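Local atomic coordinates of multi-copper Oxidase CueO (Ochrobactrum, PDB entry 6EVG), a protein that probably oxidises phenolic, lignin-related compounds as a laccase-like multicopper oxidase, coupling the oxidation to reduction of dioxygen to water. Residues H196-G201 against V492-D497; L175-V180 against N226-R231. All coordinates share one frame; numbering follows the deposited sequence.

Contact 1 of 2, residues H196-G201 against V492-D497. With CU (copper (II) ion), chain B.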
loop_
_atom_site.group_PDB
_atom_site.type_symbol
_atom_site.label_atom_id
_atom_site.label_comp_id
_atom_site.label_asym_id
_atom_site.label_seq_id
_atom_site.Cartn_x
_atom_site.Cartn_y
_atom_site.Cartn_z
ATOM N N HIS A 196 2.183 8.441 17.574
ATOM C CA HIS A 196 3.226 7.477 17.118
ATOM C C HIS A 196 2.740 6.488 16.079
ATOM O O HIS A 196 3.567 5.762 15.547
ATOM C CB HIS A 196 3.872 6.754 18.318
ATOM C CG HIS A 196 4.555 7.716 19.254
ATOM N ND1 HIS A 196 5.706 8.400 18.921
ATOM C CD2 HIS A 196 4.175 8.207 20.448
ATOM C CE1 HIS A 196 6.049 9.212 19.917
ATOM N NE2 HIS A 196 5.145 9.091 20.872
ATOM N N GLY A 197 1.433 6.471 15.829
ATOM C CA GLY A 197 0.813 5.447 14.981
ATOM C C GLY A 197 0.235 4.324 15.810
ATOM O O GLY A 197 0.768 3.970 16.861
ATOM N N PHE A 198 -0.853 3.749 15.315
ATOM C CA PHE A 198 -1.581 2.680 15.976
ATOM C C PHE A 198 -0.996 1.352 15.546
ATOM O O PHE A 198 -1.072 0.997 14.363
ATOM C CB PHE A 198 -3.047 2.756 15.590
ATOM C CG PHE A 198 -3.964 1.729 16.179
ATOM C CD1 PHE A 198 -4.574 1.945 17.411
ATOM C CD2 PHE A 198 -4.216 0.544 15.548
ATOM C CE1 PHE A 198 -5.508 1.048 17.935
ATOM C CE2 PHE A 198 -5.123 -0.376 16.068
ATOM C CZ PHE A 198 -5.740 -0.134 17.254
ATOM N N ARG A 199 -0.493 0.578 16.528
ATOM C CA ARG A 199 0.046 -0.780 16.292
ATOM C C ARG A 199 -0.621 -1.764 17.267
ATOM O O ARG A 199 -1.111 -1.389 18.334
ATOM C CB ARG A 199 1.556 -0.831 16.542
ATOM C CG ARG A 199 2.336 -0.014 15.522
ATOM C CD ARG A 199 3.855 0.018 15.693
ATOM N NE ARG A 199 4.520 -1.101 16.318
ATOM C CZ ARG A 199 5.784 -1.177 16.799
ATOM N NH1 ARG A 199 6.623 -0.132 16.849
ATOM N NH2 ARG A 199 6.206 -2.315 17.268
ATOM N N GLY A 200 -0.651 -3.030 16.885
ATOM C CA GLY A 200 -1.113 -4.097 17.769
ATOM C C GLY A 200 -0.211 -5.294 17.727
ATOM O O GLY A 200 0.569 -5.433 16.789
ATOM N N GLY A 201 -0.357 -6.153 18.716
ATOM C CA GLY A 201 0.556 -7.318 18.861
ATOM C C GLY A 201 0.149 -8.534 18.092
ATOM O O GLY A 201 0.922 -9.486 18.003
ATOM N N VAL A 492 1.137 6.688 7.667
ATOM C CA VAL A 492 0.694 6.326 9.004
ATOM C C VAL A 492 -0.672 6.978 9.164
ATOM O O VAL A 492 -0.778 8.183 9.145
ATOM C CB VAL A 492 1.704 6.790 10.092
ATOM C CG1 VAL A 492 1.122 6.637 11.473
ATOM C CG2 VAL A 492 2.968 5.984 9.977
ATOM N N LEU A 493 -1.703 6.155 9.231
ATOM C CA LEU A 493 -3.048 6.701 9.029
ATOM C C LEU A 493 -3.440 7.662 10.138
ATOM O O LEU A 493 -4.195 8.638 9.890
ATOM C CB LEU A 493 -4.050 5.571 8.882
ATOM C CG LEU A 493 -3.763 4.621 7.717
ATOM C CD1 LEU A 493 -4.894 3.605 7.615
ATOM C CD2 LEU A 493 -3.606 5.380 6.413
ATOM N N GLU A 494 -2.968 7.441 11.363
ATOM C CA GLU A 494 -3.199 8.398 12.442
ATOM C C GLU A 494 -2.609 9.771 12.114
ATOM O O GLU A 494 -3.231 10.820 12.393
ATOM C CB GLU A 494 -2.611 7.869 13.741
ATOM C CG GLU A 494 -3.365 6.699 14.312
ATOM C CD GLU A 494 -3.309 5.422 13.488
ATOM O OE1 GLU A 494 -2.186 5.060 13.041
ATOM O OE2 GLU A 494 -4.370 4.776 13.339
ATOM N N HIS A 495 -1.426 9.785 11.506
ATOM C CA HIS A 495 -0.727 11.055 11.189
ATOM C C HIS A 495 -1.519 11.780 10.106
ATOM O O HIS A 495 -1.711 12.999 10.193
ATOM C CB HIS A 495 0.699 10.797 10.743
ATOM C CG HIS A 495 1.573 10.311 11.833
ATOM N ND1 HIS A 495 2.874 9.945 11.523
ATOM C CD2 HIS A 495 1.377 10.158 13.167
ATOM C CE1 HIS A 495 3.427 9.626 12.690
ATOM N NE2 HIS A 495 2.547 9.716 13.684
ATOM N N GLU A 496 -1.917 11.067 9.054
ATOM C CA GLU A 496 -2.738 11.677 8.012
ATOM C C GLU A 496 -4.042 12.283 8.632
ATOM O O GLU A 496 -4.427 13.394 8.305
ATOM C CB GLU A 496 -3.088 10.550 7.029
ATOM C CG GLU A 496 -3.915 10.921 5.866
ATOM C CD GLU A 496 -4.409 9.650 5.157
ATOM O OE1 GLU A 496 -3.660 8.736 4.911
ATOM O OE2 GLU A 496 -5.517 9.659 4.971
ATOM N N ASP A 497 -4.693 11.525 9.522
ATOM C CA ASP A 497 -5.968 11.956 10.104
ATOM C C ASP A 497 -5.803 13.206 10.991
ATOM O O ASP A 497 -6.751 13.978 11.083
ATOM C CB ASP A 497 -6.634 10.856 10.913
ATOM C CG ASP A 497 -7.351 9.774 10.098
ATOM O OD1 ASP A 497 -7.664 10.025 8.903
ATOM O OD2 ASP A 497 -7.682 8.737 10.704
HETATM CU CU CU B . 3.822 9.975 9.763
#
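The type 1 copper site of the multicopper oxidase, built in a cupredoxin fold, is where H196-G201 meets V492-D497: the imidazole of H495 sits between the copper ion and the loop that follows helix 191-196. H495 ND1 binds the copper ion at 2.0 Å, and H434 and C490 supply the other two protein ligands, the His-Cys-His set of a blue copper centre. On the far side of the ring, H495 NE2 hydrogen-bonds to the carbonyl O of M195 and lies 4.0 Å from H196 C. With both nitrogens engaged, the ring's rotation is fixed. V492, at the N-cap position of helix 493-497, lays CG1 over the centre of one imidazole face, 3.7 Å above its plane. That methyl, anti to the backbone N (chi1 170°), also packs against G197. Here the chain leaves helix 191-196 with positive phi; a CB on G197 would stand only 3.1 Å from V492 CG1 and press on the carbonyl O of H196. The first turn of helix 493-497 also carries E494, whose chain bends at chi2 (67°) to bring its carboxylate up to F198 N. Its OE2 has a hydrogen bond from Y187 OH and lies 3.3 Å from F198 CB, while the F198 ring leads off toward D193. F198 N donates to E494 OE1 at 2.9 Å, reaching that oxygen from above the carboxylate plane.

Contact 2 of 2, residues L175-V180 against N226-R231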
loop_
_atom_site.group_PDB
_atom_site.type_symbol
_atom_site.label_atom_id
_atom_site.label_comp_id
_atom_site.label_asym_id
_atom_site.label_seq_id
_atom_site.Cartn_x
_atom_site.Cartn_y
_atom_site.Cartn_z
ATOM N N LEU A 175 -0.092 -7.856 4.651
ATOM C CA LEU A 175 0.446 -7.889 6.012
ATOM C C LEU A 175 -0.225 -6.789 6.844
ATOM O O LEU A 175 -0.194 -5.610 6.424
ATOM C CB LEU A 175 1.952 -7.659 5.997
ATOM C CG LEU A 175 2.792 -8.504 5.042
ATOM C CD1 LEU A 175 4.275 -8.179 5.166
ATOM C CD2 LEU A 175 2.572 -10.018 5.236
ATOM N N GLN A 176 -0.790 -7.151 7.994
ATOM C CA GLN A 176 -1.446 -6.183 8.870
ATOM C C GLN A 176 -1.201 -6.568 10.325
ATOM O O GLN A 176 -0.597 -7.604 10.636
ATOM C CB GLN A 176 -2.937 -6.046 8.575
ATOM C CG GLN A 176 -3.238 -5.558 7.185
ATOM C CD GLN A 176 -4.697 -5.614 6.845
ATOM O OE1 GLN A 176 -5.340 -6.690 6.945
ATOM N NE2 GLN A 176 -5.252 -4.462 6.425
ATOM N N ASP A 177 -1.650 -5.724 11.241
ATOM C CA ASP A 177 -1.629 -6.001 12.651
ATOM C C ASP A 177 -2.928 -5.607 13.326
ATOM O O ASP A 177 -3.725 -4.845 12.771
ATOM C CB ASP A 177 -0.412 -5.394 13.368
ATOM C CG ASP A 177 -0.308 -3.887 13.412
ATOM O OD1 ASP A 177 -0.992 -3.219 12.623
ATOM O OD2 ASP A 177 0.512 -3.360 14.254
ATOM N N ARG A 178 -3.182 -6.177 14.486
ATOM C CA ARG A 178 -4.420 -6.006 15.200
ATOM C C ARG A 178 -4.153 -5.888 16.710
ATOM O O ARG A 178 -3.455 -6.706 17.303
ATOM C CB ARG A 178 -5.314 -7.246 15.052
ATOM C CG ARG A 178 -5.795 -7.526 13.645
ATOM C CD ARG A 178 -6.749 -6.448 13.110
ATOM N NE ARG A 178 -7.927 -6.364 13.931
ATOM C CZ ARG A 178 -9.050 -5.766 13.528
ATOM N NH1 ARG A 178 -9.097 -5.159 12.382
ATOM N NH2 ARG A 178 -10.137 -5.829 14.309
ATOM N N ARG A 179 -4.772 -4.870 17.331
ATOM C CA ARG A 179 -4.883 -4.805 18.781
ATOM C C ARG A 179 -6.022 -5.708 19.277
ATOM O O ARG A 179 -5.921 -6.238 20.385
ATOM C CB ARG A 179 -5.059 -3.357 19.236
ATOM C CG ARG A 179 -5.110 -3.132 20.718
ATOM C CD ARG A 179 -5.014 -1.703 21.151
ATOM N NE ARG A 179 -3.752 -1.121 20.684
ATOM C CZ ARG A 179 -3.441 0.178 20.674
ATOM N NH1 ARG A 179 -4.292 1.053 21.174
ATOM N NH2 ARG A 179 -2.297 0.593 20.190
ATOM N N VAL A 180 -7.089 -5.807 18.487
ATOM C CA VAL A 180 -8.306 -6.480 18.898
ATOM C C VAL A 180 -8.711 -7.501 17.837
ATOM O O VAL A 180 -8.863 -7.147 16.660
ATOM C CB VAL A 180 -9.430 -5.464 19.106
ATOM C CG1 VAL A 180 -10.737 -6.165 19.483
ATOM C CG2 VAL A 180 -9.029 -4.424 20.170
ATOM N N ASN A 226 1.948 -3.967 2.491
ATOM C CA ASN A 226 1.723 -3.598 3.887
ATOM C C ASN A 226 0.433 -2.781 3.961
ATOM O O ASN A 226 0.385 -1.652 3.478
ATOM C CB ASN A 226 2.918 -2.806 4.423
ATOM C CG ASN A 226 2.691 -2.377 5.842
ATOM O OD1 ASN A 226 1.599 -2.383 6.368
ATOM N ND2 ASN A 226 3.809 -1.993 6.516
ATOM N N GLY A 227 -0.608 -3.420 4.517
ATOM C CA GLY A 227 -1.885 -2.770 4.671
ATOM C C GLY A 227 -2.202 -2.295 6.105
ATOM O O GLY A 227 -3.381 -2.030 6.404
ATOM N N ALA A 228 -1.181 -2.212 6.947
ATOM C CA ALA A 228 -1.383 -1.835 8.344
ATOM C C ALA A 228 -1.568 -0.302 8.485
ATOM O O ALA A 228 -1.215 0.462 7.590
ATOM C CB ALA A 228 -0.172 -2.237 9.168
ATOM N N ASN A 229 -2.109 0.104 9.648
ATOM C CA ASN A 229 -2.225 1.531 9.926
ATOM C C ASN A 229 -0.892 2.236 10.004
ATOM O O ASN A 229 -0.781 3.401 9.643
ATOM C CB ASN A 229 -2.995 1.762 11.235
ATOM C CG ASN A 229 -4.491 1.630 11.080
ATOM O OD1 ASN A 229 -4.996 0.692 10.461
ATOM N ND2 ASN A 229 -5.228 2.601 11.662
ATOM N N ALA A 230 0.092 1.540 10.578
ATOM C CA ALA A 230 1.341 2.224 11.001
ATOM C C ALA A 230 2.569 1.338 11.018
ATOM O O ALA A 230 3.665 1.824 10.742
ATOM C CB ALA A 230 1.175 2.874 12.363
ATOM N N ARG A 231 2.421 0.080 11.405
ATOM C CA ARG A 231 3.546 -0.827 11.582
ATOM C C ARG A 231 4.338 -0.956 10.295
ATOM O O ARG A 231 3.747 -1.192 9.226
ATOM C CB ARG A 231 3.040 -2.191 11.985
ATOM C CG ARG A 231 4.105 -3.249 12.187
ATOM C CD ARG A 231 3.566 -4.547 12.741
ATOM N NE ARG A 231 3.108 -4.448 14.107
ATOM C CZ ARG A 231 3.855 -4.670 15.194
ATOM N NH1 ARG A 231 5.140 -4.991 15.060
ATOM N NH2 ARG A 231 3.328 -4.595 16.392
HETATM O O HOH W 1 -0.158 -0.676 12.414
HETATM O O HOH W 2 -3.145 -1.862 11.459
#
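D177 and R231 form the salt bridge at the end of strand 170-178, in a buried corner of a cupredoxin-type sheet. R231 runs out with CG anti to its own N and then bends at chi3 (-69°), which brings NE alongside the aspartate; R231 NE donates to D177 OD2 at 2.8 Å. The acceptor lies close to the guanidinium plane, at its edge, yet the donor comes from above the carboxylate plane, the two planes standing nearly perpendicular (83°). R231 NH1 and NH2 are taken by the carbonyl oxygens of G288 and G200, so each of its three nitrogens has a partner. A methionine in place of R231 would probably leave the buried D177 carboxylate without its countercharge and those two carbonyls without a donor. Two waters are hydrogen-bonded to the other aspartate oxygen, D177 OD1: the first, at 2.7 Å from it, accepts from R231 N, and the second accepts from N229 N. One residue earlier in the strand, Q176 stretches out beyond CG so that its NE2 meets G227 O at 3.1 Å, in line with the amide plane but above the carbonyl's; its OE1 pairs with Y63. G227 N donates to L175 O at 2.9 Å, continuing the parallel bridge of L175 with N226. The N226 amide works with both arms: its OD1 accepts from A228 N, an Asx turn, and its ND2 meets R231 O at 2.8 Å. The loop thus turns off strand 219-226 beside strand 170-178, with strand 202-205 against D177 and R231, and strand 233-237 packed on L175 and N226.

How the contacts relate
From the N terminus the chain runs along strand 170-178 into 175-180, through helix 191-196 to 196-201, then by strands 202-205 and 219-226 to 226-231, and only at the far end of the chain reaches 492-497. The two contacts therefore cross: contact 2 closes a loop with 45 residues between its segments, and contact 1 starts inside it and closes one of 290. Their centres lie about 9 Å apart, and they touch directly. G200 N probably hydrogen-bonds to D177 OD2, and N229 ND2 to E494 OE2. Together they tie the seven-stranded sheet that holds 170-178 and 219-226 to the copper-binding helix 493-497.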